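Local atomic coordinates of Exo-alpha-sialidase (Clostridium perfringens, PDB entry 2V72), a protein that binds galactose through a family 32 carbohydrate-binding module, which probably helps the large sialidase toxin hold on to glycans. Residues Y84-I89 / T95-G100. Numbering follows the deposited sequence.
Sequences YEIHAI and TLVAEG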
ATOM      1  N   TYR A  84       1.583   8.848   6.050  1.00 49.97           N
ATOM      2  CA  TYR A  84       0.925   8.323   4.855  1.00 50.09           C
ATOM      3  C   TYR A  84      -0.329   9.108   4.441  1.00 50.29           C
ATOM      4  O   TYR A  84      -0.879   9.895   5.219  1.00 50.49           O
ATOM      5  CB  TYR A  84       0.558   6.842   5.062  1.00 50.01           C
ATOM      6  CG  TYR A  84      -0.528   6.624   6.100  1.00 50.03           C
ATOM      7  CD1 TYR A  84      -1.871   6.564   5.732  1.00 50.08           C
ATOM      8  CD2 TYR A  84      -0.208   6.497   7.453  1.00 50.62           C
ATOM      9  CE1 TYR A  84      -2.873   6.382   6.687  1.00 50.35           C
ATOM     10  CE2 TYR A  84      -1.193   6.315   8.413  1.00 50.13           C
ATOM     11  CZ  TYR A  84      -2.521   6.254   8.025  1.00 50.34           C
ATOM     12  OH  TYR A  84      -3.488   6.075   8.981  1.00 50.15           O
ATOM     13  N   GLU A  85      -0.754   8.878   3.199  1.00 50.24           N
ATOM     14  CA  GLU A  85      -2.059   9.288   2.688  1.00 50.28           C
ATOM     15  C   GLU A  85      -2.612   8.118   1.903  1.00 50.14           C
ATOM     16  O   GLU A  85      -1.855   7.359   1.298  1.00 50.41           O
ATOM     17  CB  GLU A  85      -1.933  10.467   1.730  1.00 50.34           C
ATOM     18  CG  GLU A  85      -1.740  11.845   2.354  1.00 50.67           C
ATOM     19  CD  GLU A  85      -1.547  12.932   1.290  1.00 50.51           C
ATOM     20  OE1 GLU A  85      -1.454  12.585   0.089  1.00 51.29           O
ATOM     21  OE2 GLU A  85      -1.475  14.126   1.650  1.00 49.76           O
ATOM     22  N   ILE A  86      -3.931   7.967   1.917  1.00 50.08           N
ATOM     23  CA  ILE A  86      -4.601   6.973   1.091  1.00 50.10           C
ATOM     24  C   ILE A  86      -5.683   7.655   0.240  1.00 50.30           C
ATOM     25  O   ILE A  86      -6.547   8.356   0.765  1.00 49.76           O
ATOM     26  CB  ILE A  86      -5.204   5.818   1.948  1.00 50.22           C
ATOM     27  CG1 ILE A  86      -4.121   5.154   2.822  1.00 50.40           C
ATOM     28  CG2 ILE A  86      -5.921   4.792   1.059  1.00 50.53           C
ATOM     29  CD1 ILE A  86      -4.564   3.875   3.537  1.00 49.66           C
ATOM     30  N   HIS A  87      -5.601   7.469  -1.074  1.00 50.96           N
ATOM     31  CA  HIS A  87      -6.587   8.003  -2.011  1.00 51.60           C
ATOM     32  C   HIS A  87      -7.266   6.847  -2.701  1.00 52.47           C
ATOM     33  O   HIS A  87      -6.644   5.807  -2.933  1.00 52.46           O
ATOM     34  CB  HIS A  87      -5.934   8.865  -3.096  1.00 51.25           C
ATOM     35  CG  HIS A  87      -5.284  10.112  -2.590  1.00 50.60           C
ATOM     36  ND1 HIS A  87      -4.070  10.105  -1.938  1.00 50.23           N
ATOM     37  CD2 HIS A  87      -5.660  11.411  -2.675  1.00 49.88           C
ATOM     38  CE1 HIS A  87      -3.729  11.346  -1.635  1.00 50.18           C
ATOM     39  NE2 HIS A  87      -4.679  12.157  -2.067  1.00 49.63           N
ATOM     40  N   ALA A  88      -8.543   7.030  -3.025  1.00 53.54           N
ATOM     41  CA  ALA A  88      -9.294   6.040  -3.783  1.00 54.78           C
ATOM     42  C   ALA A  88      -9.669   6.613  -5.140  1.00 55.56           C
ATOM     43  O   ALA A  88      -9.920   7.810  -5.264  1.00 55.51           O
ATOM     44  CB  ALA A  88     -10.542   5.612  -3.019  1.00 54.74           C
ATOM     45  N   ILE A  89      -9.706   5.754  -6.152  1.00 56.76           N
ATOM     46  CA  ILE A  89     -10.095   6.171  -7.494  1.00 57.93           C
ATOM     47  C   ILE A  89     -11.401   5.473  -7.862  1.00 58.45           C
ATOM     48  O   ILE A  89     -11.465   4.240  -7.897  1.00 58.50           O
ATOM     49  CB  ILE A  89      -8.972   5.890  -8.550  1.00 58.15           C
ATOM     50  CG1 ILE A  89      -7.711   6.713  -8.254  1.00 58.45           C
ATOM     51  CG2 ILE A  89      -9.452   6.204  -9.973  1.00 58.65           C
ATOM     52  CD1 ILE A  89      -6.691   6.017  -7.358  1.00 59.35           C
ATOM     53  N   THR A  95      -9.941  10.663  -4.750  1.00 62.56           N
ATOM     54  CA  THR A  95     -10.324  11.333  -3.510  1.00 61.84           C
ATOM     55  C   THR A  95      -9.564  10.802  -2.291  1.00 61.05           C
ATOM     56  O   THR A  95      -9.477   9.592  -2.088  1.00 60.91           O
ATOM     57  CB  THR A  95     -11.855  11.245  -3.279  1.00 61.91           C
ATOM     58  OG1 THR A  95     -12.162  11.511  -1.904  1.00 62.90           O
ATOM     59  CG2 THR A  95     -12.395   9.864  -3.654  1.00 62.43           C
ATOM     60  N   LEU A  96      -9.019  11.729  -1.498  1.00 60.15           N
ATOM     61  CA  LEU A  96      -8.337  11.420  -0.240  1.00 59.33           C
ATOM     62  C   LEU A  96      -9.310  10.829   0.780  1.00 59.01           C
ATOM     63  O   LEU A  96     -10.345  11.428   1.092  1.00 58.81           O
ATOM     64  CB  LEU A  96      -7.672  12.679   0.336  1.00 59.18           C
ATOM     65  CG  LEU A  96      -6.815  12.525   1.602  1.00 58.99           C
ATOM     66  CD1 LEU A  96      -5.425  12.005   1.282  1.00 58.51           C
ATOM     67  CD2 LEU A  96      -6.714  13.832   2.363  1.00 59.22           C
ATOM     68  N   VAL A  97      -8.953   9.663   1.310  1.00 58.57           N
ATOM     69  CA  VAL A  97      -9.865   8.879   2.138  1.00 58.27           C
ATOM     70  C   VAL A  97      -9.263   8.434   3.476  1.00 57.89           C
ATOM     71  O   VAL A  97      -9.985   8.001   4.373  1.00 57.99           O
ATOM     72  CB  VAL A  97     -10.419   7.670   1.341  1.00 58.33           C
ATOM     73  CG1 VAL A  97      -9.394   6.533   1.248  1.00 57.99           C
ATOM     74  CG2 VAL A  97     -11.748   7.202   1.921  1.00 58.78           C
ATOM     75  N   ALA A  98      -7.943   8.539   3.598  1.00 57.51           N
ATOM     76  CA  ALA A  98      -7.241   8.254   4.846  1.00 57.10           C
ATOM     77  C   ALA A  98      -5.909   8.982   4.870  1.00 56.85           C
ATOM     78  O   ALA A  98      -5.307   9.222   3.825  1.00 56.76           O
ATOM     79  CB  ALA A  98      -7.034   6.753   5.027  1.00 57.09           C
ATOM     80  N   GLU A  99      -5.470   9.352   6.068  1.00 56.74           N
ATOM     81  CA  GLU A  99      -4.149   9.943   6.275  1.00 57.14           C
ATOM     82  C   GLU A  99      -3.805   9.912   7.749  1.00 56.92           C
ATOM     83  O   GLU A  99      -4.698   9.950   8.594  1.00 57.28           O
ATOM     84  CB  GLU A  99      -4.074  11.379   5.734  1.00 57.47           C
ATOM     85  CG  GLU A  99      -5.250  12.282   6.119  1.00 58.99           C
ATOM     86  CD  GLU A  99      -4.912  13.295   7.200  1.00 60.92           C
ATOM     87  OE1 GLU A  99      -4.288  12.915   8.221  1.00 61.00           O
ATOM     88  OE2 GLU A  99      -5.284  14.480   7.020  1.00 61.52           O
ATOM     89  N   GLY A 100      -2.513   9.834   8.056  1.00 56.72           N
ATOM     90  CA  GLY A 100      -2.054   9.846   9.435  1.00 56.36           C
ATOM     91  C   GLY A 100      -0.597   9.467   9.611  1.00 56.26           C
ATOM     92  O   GLY A 100       0.240   9.704   8.734  1.00 56.36           O
TER
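Ile86 faces two residues of the neighbouring strand at once, Val97 and Ala98, and so illustrates how a classic beta bulge takes up one extra residue without breaking an antiparallel pairing. Its carbonyl oxygen accepts both amides: Val97 N lies 2.8 Å from Ile86 O and meets it almost head-on, while Ala98 N approaches more obliquely at 3.2 Å. Beyond the bulge the pattern is regular, with paired bonds joining Tyr84 to Gly100 at one end and Ala88 to Thr95 at the other. The two strands form a beta hairpin at the margin of a five-stranded antiparallel sheet of the F5/8 type C beta-sandwich; strand 121-129 flanks 84-89 on its other side, whereas 95-100 belongs to an outermost strand.

Apolar contacts differ on the two faces. Toward the sandwich interior, Ile86 CB packs 3.7 Å from Ala98 CB, and its CG2 branch meets Val97 CG1; from the opposing sheet, Val111 lies against Ile86 and Ala98, Phe113 and Ile117 against Val97. On the other face, Leu96 CD1 makes a CH-pi contact above the imidazole near its rim, 3.4 Å from His87 NE2, and also touches the aliphatic part of Glu85. A second CH-pi contact lies back on the Ile86 and Ala98 face: chi1 of 68° sets Tyr84 CG between its own backbone N and carbonyl carbon, laying the ring over Gly100, with Gly100 CA 4.2 Å from the Tyr84 ring centroid; Trp102 stacks with the same ring.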